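Glutamate receptor kainate-like protein (PDB 4ZDM) binds glycine in the ligand-binding domain of a ctenophore ionotropic glutamate receptor subunit, probably helping to gate its ion channel. Local coordinates at residues Asp190-Pro193 with Gly194-Tyr197; Leu236-Glu240 with Gln241-Ser245; Thr38-Asn41 with Val42-Ser46. All blocks are in the same frame, centred on the assembly; numbering follows the deposited sequence.

Contact 1 of 3, residues Asp190-Pro193 with Gly194-Tyr197; sequences DEIP and GINY. With GLY (glycine), chain B.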
ATOM      1  N   ASP A 190     -31.302 -10.578  -2.096  1.00 10.08           N
ATOM      2  CA  ASP A 190     -29.837 -10.557  -2.114  1.00 10.15           C
ATOM      3  C   ASP A 190     -29.325 -11.739  -2.925  1.00 11.56           C
ATOM      4  O   ASP A 190     -29.997 -12.197  -3.826  1.00 12.72           O
ATOM      5  CB  ASP A 190     -29.299 -10.490  -0.688  1.00 10.78           C
ATOM      6  CG  ASP A 190     -27.902  -9.872  -0.614  1.00 15.29           C
ATOM      7  OD1 ASP A 190     -26.910 -10.584  -0.783  1.00 14.92           O
ATOM      8  OD2 ASP A 190     -27.815  -8.657  -0.375  1.00 14.42           O
ATOM      9  N   GLU A 191     -28.091 -12.154  -2.676  1.00  9.72           N
ATOM     10  CA  GLU A 191     -27.358 -12.977  -3.633  1.00 10.24           C
ATOM     11  C   GLU A 191     -27.280 -14.432  -3.266  1.00 10.21           C
ATOM     12  O   GLU A 191     -26.854 -14.802  -2.173  1.00 11.34           O
ATOM     13  CB  GLU A 191     -25.914 -12.470  -3.799  1.00 10.30           C
ATOM     14  CG  GLU A 191     -25.849 -10.988  -4.219  1.00 10.62           C
ATOM     15  CD  GLU A 191     -24.424 -10.494  -4.497  1.00 10.44           C
ATOM     16  OE1 GLU A 191     -23.461 -11.161  -4.030  1.00 12.92           O
ATOM     17  OE2 GLU A 191     -24.314  -9.454  -5.205  1.00 12.19           O
ATOM     18  N   ILE A 192     -27.605 -15.281  -4.233  0.57  9.64           N
ATOM     19  CA  ILE A 192     -27.310 -16.690  -4.150  0.57  9.81           C
ATOM     20  C   ILE A 192     -25.937 -16.852  -4.791  0.57 12.16           C
ATOM     21  O   ILE A 192     -25.572 -16.046  -5.628  0.57 11.76           O
ATOM     22  CB  ILE A 192     -28.369 -17.536  -4.865  0.57 14.27           C
ATOM     23  CG1 ILE A 192     -28.403 -17.152  -6.338  0.57 18.69           C
ATOM     24  CG2 ILE A 192     -29.768 -17.335  -4.230  0.57 12.96           C
ATOM     25  CD1 ILE A 192     -28.688 -18.255  -7.251  0.57 32.87           C
ATOM     26  N   PRO A 193     -25.185 -17.875  -4.411  1.00 11.02           N
ATOM     27  CA  PRO A 193     -25.513 -18.898  -3.406  1.00 11.16           C
ATOM     28  C   PRO A 193     -25.333 -18.469  -1.978  1.00 13.92           C
ATOM     29  O   PRO A 193     -25.773 -19.176  -1.064  1.00 12.32           O
ATOM     30  CB  PRO A 193     -24.516 -20.027  -3.746  1.00 15.64           C
ATOM     31  CG  PRO A 193     -23.364 -19.336  -4.278  1.00 14.99           C
ATOM     32  CD  PRO A 193     -23.901 -18.157  -5.080  1.00 13.34           C
ATOM     33  N   GLY A 194     -24.678 -17.351  -1.756  1.00 11.76           N
ATOM     34  CA  GLY A 194     -24.315 -16.998  -0.387  1.00 11.16           C
ATOM     35  C   GLY A 194     -25.484 -16.963   0.575  1.00 12.24           C
ATOM     36  O   GLY A 194     -25.339 -17.382   1.739  1.00 12.78           O
ATOM     37  N   ILE A 195     -26.619 -16.411   0.165  1.00 11.51           N
ATOM     38  CA  ILE A 195     -27.749 -16.337   1.073  1.00 13.42           C
ATOM     39  C   ILE A 195     -28.318 -17.724   1.412  1.00 13.81           C
ATOM     40  O   ILE A 195     -28.966 -17.866   2.448  1.00 14.16           O
ATOM     41  CB  ILE A 195     -28.824 -15.369   0.538  1.00 12.42           C
ATOM     42  CG1 ILE A 195     -29.801 -15.016   1.646  1.00 14.22           C
ATOM     43  CG2 ILE A 195     -29.566 -15.960  -0.635  1.00 13.27           C
ATOM     44  CD1 ILE A 195     -30.706 -13.921   1.270  1.00 19.80           C
ATOM     45  N   ASN A 196     -28.060 -18.728   0.588  1.00 13.09           N
ATOM     46  CA  ASN A 196     -28.471 -20.075   0.926  1.00 12.77           C
ATOM     47  C   ASN A 196     -27.546 -20.647   1.974  1.00 16.56           C
ATOM     48  O   ASN A 196     -27.999 -21.399   2.846  1.00 19.93           O
ATOM     49  CB  ASN A 196     -28.491 -20.962  -0.308  1.00 13.83           C
ATOM     50  CG  ASN A 196     -29.571 -20.587  -1.308  1.00 16.55           C
ATOM     51  OD1 ASN A 196     -29.397 -20.796  -2.527  1.00 24.03           O
ATOM     52  ND2 ASN A 196     -30.658 -20.029  -0.844  1.00 16.21           N
ATOM     53  N   TYR A 197     -26.256 -20.297   1.957  1.00 13.29           N
ATOM     54  CA  TYR A 197     -25.372 -20.663   3.042  1.00 12.99           C
ATOM     55  C   TYR A 197     -25.833 -19.968   4.337  1.00 13.68           C
ATOM     56  O   TYR A 197     -25.896 -20.569   5.409  1.00 15.97           O
ATOM     57  CB  TYR A 197     -23.918 -20.277   2.709  1.00 12.79           C
ATOM     58  CG  TYR A 197     -22.973 -20.363   3.881  1.00 12.89           C
ATOM     59  CD1 TYR A 197     -22.845 -19.298   4.749  1.00 13.35           C
ATOM     60  CD2 TYR A 197     -22.213 -21.516   4.126  1.00 14.68           C
ATOM     61  CE1 TYR A 197     -22.013 -19.360   5.847  1.00 13.78           C
ATOM     62  CE2 TYR A 197     -21.357 -21.584   5.238  1.00 15.41           C
ATOM     63  CZ  TYR A 197     -21.282 -20.494   6.083  1.00 15.22           C
ATOM     64  OH  TYR A 197     -20.432 -20.558   7.178  1.00 19.75           O
TER
HETATM   65  N   GLY B 301     -21.172  -9.690  -3.348  1.00 13.76           N
HETATM   66  CA  GLY B 301     -21.766  -8.368  -3.022  1.00 10.93           C
HETATM   67  C   GLY B 301     -21.309  -7.251  -3.894  1.00 11.46           C
HETATM   68  O   GLY B 301     -21.819  -6.122  -3.814  1.00 10.01           O
HETATM   69  OXT GLY B 301     -20.375  -7.434  -4.732  1.00  9.68           O
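Pro193 O, just after a cis peptide, serves two donors at the turn where strand 186-192 runs into helix 194-198: Tyr197 N in the carbonyl plane at 3.3 Å, and Asn196 N at 2.9 Å, 49° out of it. Ile195 N donates to Glu191 O at 2.8 Å, in the carbonyl plane, and Ile195 CG2 lies against that same oxygen. In one of the two conformers of Ile192, its CG2 packs on Ile195 CG2 with the side chains at a slant, and Asn196 lies alongside, pointing the same way as Ile192. The end of the Glu191 side chain reaches for the ligand instead. With CG anti to the carbonyl carbon (chi1 -56°) and the chain extended beyond it, OE1 arrives 2.8 Å from the amino N of the bound glycine and accepts its hydrogen bond. Ser96 and Asn148 both bond to OE2, which probably fixes the rotation of the carboxylate. Asp190 forms a salt bridge with Arg147, and its OD1 takes a weak bond from Glu191 N. A carboxylate held at OE2 by Ser96 and Asn148 thus offers OE1 to the amino group of the ligand, an arrangement suited to recognising an alpha-amino acid.

Contact 2 of 3, residues Leu236-Glu240 with Gln241-Ser245; sequences LGIRE and QGVIS
A tight helix-to-helix corner sets Ile238 against Val243, a local contact where helix 228-240 stops and helix 243-254 starts; both residues also touch Met47 of helix 40-52. Gly242 is the pivot. It has a positive phi of 89°, and a side chain at these backbone angles would jam against the carbonyl oxygen of Gln241. The first helix is closed by backbone bonds: Gln241 N reaches Gly237 O at 3.0 Å, Gly242 N comes to Arg239 O from well above its carbonyl plane, and Val243 N donates to Ile238 O at 2.9 Å, nearly along the C=O axis. A weak bond from Ile244 N falls on the same oxygen. One water ties the two helices further, giving a hydrogen bond to Arg239 O and accepting one from Ser245 N.

Inside the corner, Ile238 carries the apolar contact with both branches. Its CG1 sits between the backbone N and the carbonyl carbon (chi1 52°), which, with the chain extended at chi2, brings CD1 to 3.7 Å from Ile244 CG1, the two side chains crossing at about a right angle. CB and CG2 meet Val243 instead, CB to CB at 3.8 Å. Ile244 CD1 also reaches the CB of Arg239, whose guanidinium leaves the corner to bond Ser110 O. Replacing Ile238 by alanine would take away both branches and is likely to open a gap beside Ile244 CG1 and Val243 CG1. On the outer side, Gln241 lays CG and CD close to Gly237 O, while the carboxylate of Glu240 is turned 68° from the amide plane of Gln241. The bonds from Val243 N to Ile238 O and Gly242 N to Arg239 O, with the Ile238-Val243 packing as their apolar companion, make a Schellman motif, and Gly242 is also the N-cap of the next helix.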
ATOM      1  N   LEU A 236      -8.640 -19.597 -13.168  1.00  8.40           N
ATOM      2  CA  LEU A 236      -9.173 -20.576 -14.088  1.00  8.24           C
ATOM      3  C   LEU A 236      -8.727 -21.970 -13.726  1.00 10.86           C
ATOM      4  O   LEU A 236      -9.491 -22.941 -13.824  1.00 11.32           O
ATOM      5  CB  LEU A 236      -8.775 -20.256 -15.516  1.00  9.85           C
ATOM      6  CG  LEU A 236      -9.270 -21.249 -16.570  1.00 10.70           C
ATOM      7  CD1 LEU A 236     -10.791 -21.424 -16.631  1.00 13.24           C
ATOM      8  CD2 LEU A 236      -8.735 -20.799 -17.900  1.00 14.05           C
ATOM      9  N   GLY A 237      -7.496 -22.118 -13.305  1.00 10.37           N
ATOM     10  CA  GLY A 237      -7.031 -23.447 -12.959  1.00 11.48           C
ATOM     11  C   GLY A 237      -7.801 -24.047 -11.815  1.00 11.91           C
ATOM     12  O   GLY A 237      -8.252 -25.216 -11.872  1.00 13.52           O
ATOM     13  N   ILE A 238      -7.986 -23.302 -10.733  1.00  9.65           N
ATOM     14  CA  ILE A 238      -8.726 -23.837  -9.596  1.00  9.52           C
ATOM     15  C   ILE A 238     -10.225 -23.932  -9.900  1.00 12.63           C
ATOM     16  O   ILE A 238     -10.903 -24.790  -9.349  1.00 13.26           O
ATOM     17  CB  ILE A 238      -8.487 -23.054  -8.302  1.00 10.20           C
ATOM     18  CG1 ILE A 238      -8.698 -21.537  -8.397  1.00 11.36           C
ATOM     19  CG2 ILE A 238      -7.067 -23.357  -7.807  1.00 12.60           C
ATOM     20  CD1 ILE A 238      -8.844 -20.853  -7.055  1.00 11.61           C
ATOM     21  N   ARG A 239     -10.768 -23.121 -10.793  1.00 10.35           N
ATOM     22  CA  ARG A 239     -12.160 -23.270 -11.165  1.00  9.41           C
ATOM     23  C   ARG A 239     -12.368 -24.531 -11.974  1.00 12.08           C
ATOM     24  O   ARG A 239     -13.243 -25.351 -11.654  1.00 12.68           O
ATOM     25  CB  ARG A 239     -12.625 -22.022 -11.959  1.00  8.46           C
ATOM     26  CG  ARG A 239     -14.139 -22.005 -12.211  1.00  9.39           C
ATOM     27  CD  ARG A 239     -14.623 -20.755 -12.913  1.00  8.69           C
ATOM     28  NE  ARG A 239     -14.253 -20.725 -14.308  1.00  8.92           N
ATOM     29  CZ  ARG A 239     -14.398 -19.684 -15.103  1.00  8.64           C
ATOM     30  NH1 ARG A 239     -14.771 -18.520 -14.619  1.00  9.01           N
ATOM     31  NH2 ARG A 239     -14.183 -19.787 -16.392  1.00  9.93           N
ATOM     32  N   GLU A 240     -11.565 -24.701 -13.015  1.00 10.26           N
ATOM     33  CA  GLU A 240     -11.717 -25.853 -13.931  1.00 10.28           C
ATOM     34  C   GLU A 240     -11.456 -27.165 -13.199  1.00 15.27           C
ATOM     35  O   GLU A 240     -12.093 -28.161 -13.506  1.00 15.41           O
ATOM     36  CB  GLU A 240     -10.771 -25.727 -15.119  1.00 10.49           C
ATOM     37  CG  GLU A 240     -10.953 -26.793 -16.219  1.00 11.96           C
ATOM     38  CD  GLU A 240     -10.243 -28.101 -15.948  1.00 20.87           C
ATOM     39  OE1 GLU A 240     -10.710 -29.121 -16.522  1.00 19.64           O
ATOM     40  OE2 GLU A 240      -9.233 -28.134 -15.229  1.00 17.80           O
ATOM     41  N   GLN A 241     -10.527 -27.179 -12.251  1.00 13.77           N
ATOM     42  CA  GLN A 241     -10.246 -28.388 -11.466  1.00 13.91           C
ATOM     43  C   GLN A 241     -11.278 -28.750 -10.439  1.00 15.45           C
ATOM     44  O   GLN A 241     -11.243 -29.828  -9.868  1.00 19.11           O
ATOM     45  CB  GLN A 241      -8.907 -28.231 -10.743  1.00 17.63           C
ATOM     46  CG  GLN A 241      -7.757 -28.268 -11.692  1.00 27.48           C
ATOM     47  CD  GLN A 241      -6.451 -27.794 -11.058  1.00 42.31           C
ATOM     48  OE1 GLN A 241      -6.425 -27.298  -9.919  1.00 40.74           O
ATOM     49  NE2 GLN A 241      -5.361 -27.934 -11.803  1.00 49.65           N
ATOM     50  N   GLY A 242     -12.206 -27.835 -10.159  1.00 13.80           N
ATOM     51  CA  GLY A 242     -13.209 -28.083  -9.137  1.00 14.56           C
ATOM     52  C   GLY A 242     -12.817 -27.676  -7.728  1.00 13.27           C
ATOM     53  O   GLY A 242     -13.552 -27.961  -6.767  1.00 16.19           O
ATOM     54  N   VAL A 243     -11.677 -26.991  -7.593  1.00 14.37           N
ATOM     55  CA  VAL A 243     -11.147 -26.632  -6.280  1.00 11.36           C
ATOM     56  C   VAL A 243     -12.050 -25.601  -5.619  1.00 12.33           C
ATOM     57  O   VAL A 243     -12.271 -25.653  -4.419  1.00 13.62           O
ATOM     58  CB  VAL A 243      -9.692 -26.153  -6.406  1.00 13.17           C
ATOM     59  CG1 VAL A 243      -9.174 -25.407  -5.201  1.00 15.18           C
ATOM     60  CG2 VAL A 243      -8.800 -27.356  -6.698  1.00 20.53           C
ATOM     61  N   ILE A 244     -12.530 -24.625  -6.383  1.00 12.06           N
ATOM     62  CA  ILE A 244     -13.413 -23.621  -5.798  1.00 11.93           C
ATOM     63  C   ILE A 244     -14.709 -24.260  -5.333  1.00 13.85           C
ATOM     64  O   ILE A 244     -15.154 -23.990  -4.210  1.00 13.76           O
ATOM     65  CB  ILE A 244     -13.677 -22.503  -6.791  1.00 11.18           C
ATOM     66  CG1 ILE A 244     -12.369 -21.810  -7.188  1.00 10.81           C
ATOM     67  CG2 ILE A 244     -14.637 -21.503  -6.179  1.00 11.91           C
ATOM     68  CD1 ILE A 244     -12.516 -20.699  -8.188  1.00 12.35           C
ATOM     69  N   SER A 245     -15.304 -25.152  -6.144  1.00 13.36           N
ATOM     70  CA  SER A 245     -16.481 -25.879  -5.705  1.00 14.73           C
ATOM     71  C   SER A 245     -16.242 -26.691  -4.469  1.00 14.00           C
ATOM     72  O   SER A 245     -17.078 -26.731  -3.567  1.00 16.57           O
ATOM     73  CB  SER A 245     -16.978 -26.792  -6.809  1.00 21.31           C
ATOM     74  OG  SER A 245     -17.509 -26.002  -7.828  1.00 30.69           O
TER
HETATM   75  O   HOH W   1     -14.637 -24.952  -9.107  1.00 15.80           O

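Contact 3 of 3, residues Thr38-Asn41 with Val42-Ser46; sequences TGVN and VEIVS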
ATOM      1  N   THR A  38     -10.541 -17.004   8.098  1.00 11.68           N
ATOM      2  CA  THR A  38     -10.839 -18.204   7.318  1.00 11.69           C
ATOM      3  C   THR A  38     -11.874 -17.853   6.242  1.00 10.85           C
ATOM      4  O   THR A  38     -12.271 -16.688   6.145  1.00 11.14           O
ATOM      5  CB  THR A  38     -11.397 -19.372   8.185  1.00 14.00           C
ATOM      6  OG1 THR A  38     -12.647 -18.925   8.755  1.00 17.27           O
ATOM      7  CG2 THR A  38     -10.395 -19.791   9.263  1.00 17.65           C
ATOM      8  N   GLY A  39     -12.225 -18.825   5.399  1.00 12.03           N
ATOM      9  CA  GLY A  39     -13.219 -18.652   4.361  1.00 12.10           C
ATOM     10  C   GLY A  39     -12.714 -19.102   3.003  1.00 10.71           C
ATOM     11  O   GLY A  39     -11.526 -19.250   2.761  1.00 10.49           O
ATOM     12  N   VAL A  40     -13.651 -19.320   2.107  1.00  9.79           N
ATOM     13  CA  VAL A  40     -13.352 -19.770   0.747  1.00  9.66           C
ATOM     14  C   VAL A  40     -12.322 -18.876   0.094  1.00  9.44           C
ATOM     15  O   VAL A  40     -11.315 -19.330  -0.484  1.00  9.58           O
ATOM     16  CB  VAL A  40     -14.643 -19.809  -0.111  1.00  9.81           C
ATOM     17  CG1 VAL A  40     -14.305 -20.072  -1.573  1.00 11.18           C
ATOM     18  CG2 VAL A  40     -15.620 -20.831   0.423  1.00 11.66           C
ATOM     19  N   ASN A  41     -12.558 -17.587   0.166  1.00  8.73           N
ATOM     20  CA  ASN A  41     -11.727 -16.651  -0.592  1.00  8.15           C
ATOM     21  C   ASN A  41     -10.371 -16.427   0.090  1.00  8.89           C
ATOM     22  O   ASN A  41      -9.386 -16.122  -0.587  1.00  8.88           O
ATOM     23  CB  ASN A  41     -12.426 -15.308  -0.764  1.00  8.68           C
ATOM     24  CG  ASN A  41     -13.643 -15.367  -1.645  1.00  8.96           C
ATOM     25  OD1 ASN A  41     -14.287 -16.414  -1.796  1.00 12.21           O
ATOM     26  ND2 ASN A  41     -14.033 -14.214  -2.181  1.00  9.81           N
ATOM     27  N   VAL A  42     -10.319 -16.559   1.431  1.00  8.82           N
ATOM     28  CA  VAL A  42      -9.078 -16.489   2.167  1.00  8.58           C
ATOM     29  C   VAL A  42      -8.185 -17.632   1.715  1.00  9.28           C
ATOM     30  O   VAL A  42      -6.999 -17.439   1.488  1.00  9.92           O
ATOM     31  CB  VAL A  42      -9.377 -16.516   3.692  1.00  9.70           C
ATOM     32  CG1 VAL A  42      -8.107 -16.591   4.480  1.00 10.72           C
ATOM     33  CG2 VAL A  42     -10.192 -15.283   4.041  1.00 11.21           C
ATOM     34  N   GLU A  43      -8.769 -18.831   1.570  1.00  9.48           N
ATOM     35  CA  GLU A  43      -7.985 -19.946   1.081  1.00  9.77           C
ATOM     36  C   GLU A  43      -7.583 -19.791  -0.392  1.00 10.48           C
ATOM     37  O   GLU A  43      -6.433 -20.088  -0.782  1.00 11.97           O
ATOM     38  CB  GLU A  43      -8.733 -21.274   1.292  1.00 13.92           C
ATOM     39  CG  GLU A  43      -8.912 -21.556   2.780  1.00 13.83           C
ATOM     40  CD  GLU A  43      -9.259 -23.015   3.090  1.00 17.10           C
ATOM     41  OE1 GLU A  43     -10.142 -23.177   3.947  1.00 18.76           O
ATOM     42  OE2 GLU A  43      -8.591 -23.912   2.518  1.00 21.05           O
ATOM     43  N   ILE A  44      -8.464 -19.248  -1.227  1.00  9.42           N
ATOM     44  CA  ILE A  44      -8.098 -18.966  -2.611  1.00  8.76           C
ATOM     45  C   ILE A  44      -6.892 -18.032  -2.668  1.00  9.99           C
ATOM     46  O   ILE A  44      -5.942 -18.237  -3.420  1.00  9.49           O
ATOM     47  CB  ILE A  44      -9.276 -18.384  -3.411  1.00  8.80           C
ATOM     48  CG1 ILE A  44     -10.335 -19.447  -3.632  1.00 10.65           C
ATOM     49  CG2 ILE A  44      -8.825 -17.766  -4.752  1.00  8.72           C
ATOM     50  CD1 ILE A  44     -11.611 -18.931  -4.278  1.00 13.82           C
ATOM     51  N   VAL A  45      -6.935 -16.965  -1.888  1.00  8.76           N
ATOM     52  CA  VAL A  45      -5.850 -16.005  -1.887  1.00  8.29           C
ATOM     53  C   VAL A  45      -4.540 -16.624  -1.386  1.00  8.52           C
ATOM     54  O   VAL A  45      -3.473 -16.297  -1.920  1.00  9.61           O
ATOM     55  CB  VAL A  45      -6.239 -14.738  -1.062  1.00  9.43           C
ATOM     56  CG1 VAL A  45      -5.029 -13.874  -0.739  1.00 13.28           C
ATOM     57  CG2 VAL A  45      -7.305 -13.932  -1.823  1.00  9.93           C
ATOM     58  N   SER A  46      -4.600 -17.439  -0.339  1.00  8.21           N
ATOM     59  CA  SER A  46      -3.393 -18.099   0.128  1.00  9.43           C
ATOM     60  C   SER A  46      -2.756 -18.942  -0.965  1.00 10.21           C
ATOM     61  O   SER A  46      -1.537 -18.849  -1.192  1.00 11.31           O
ATOM     62  CB  SER A  46      -3.728 -18.911   1.349  1.00 12.90           C
ATOM     63  OG  SER A  46      -2.568 -19.619   1.764  1.00 20.26           O
TER
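Val40 and Ile44 lie side by side on the buried face of the first turn of helix 40-52, pointing the same way, with CG1 of Val40 4.0 Å from CD1 of Ile44. Ile44 CG1 is anti to the carbonyl carbon (chi1 -70°), which lays it over Val40 O at 3.3 Å. Val45 does likewise one residue on, with CG2 against Asn41 O. Phe219 of strand 205-221 packs on Asn41, Ile44 and Val45; from helix 243-254, Leu247 lies on Ile44 and Tyr251 on Val40. The side chain of Asn41 is buried too, and its ND2 is satisfied by Val92 O.

The looser side belongs to the residues that face outward. Thr38 is exposed and turns its side chain away; its carbonyl oxygen meets Val42 CG2 at 3.3 Å, and Val42 itself is only partly covered. Glu43 is also partly exposed. Its extended chain passes Gly39 O with CG and ends on Tyr251 and Lys250, the latter through a salt bridge.

Gly39 is the N-cap, with a phi of 129° at which a CB would strike the carbonyl oxygen of Thr38. From here the helical ladder starts: Glu43 N to Gly39 O at 3.0 Å, Ile44 N to Val40 O and Val45 N to Asn41 O both at 2.9 Å. Tyr251 OH bonds both Gly39 N and Glu43 OE1, so a single phenol ties the start of this helix to helix 243-254.

Contacts 2 and 3 form one body, their centres 13 Å apart: Ile44 CG2 of contact 3 packs on Ile238 CD1 at 3.9 Å, and Ile44 CD1 lies 4.2 Å from Ile244 CG1. Contact 1 stands apart, its centre 20 Å from that of contact 2 and 18 Å from that of contact 3, with nearest atoms about 9 and 8 Å away. It alone holds a residue of the glycine pocket, Glu191. The side chain of Asn41 is about 9 Å from the bound glycine and that of Ile244 about 14 Å. Helix 243-254 bridges the gap: it begins in contact 2, covers contact 3, and through Tyr248 touches Pro193 and Tyr197 of contact 1.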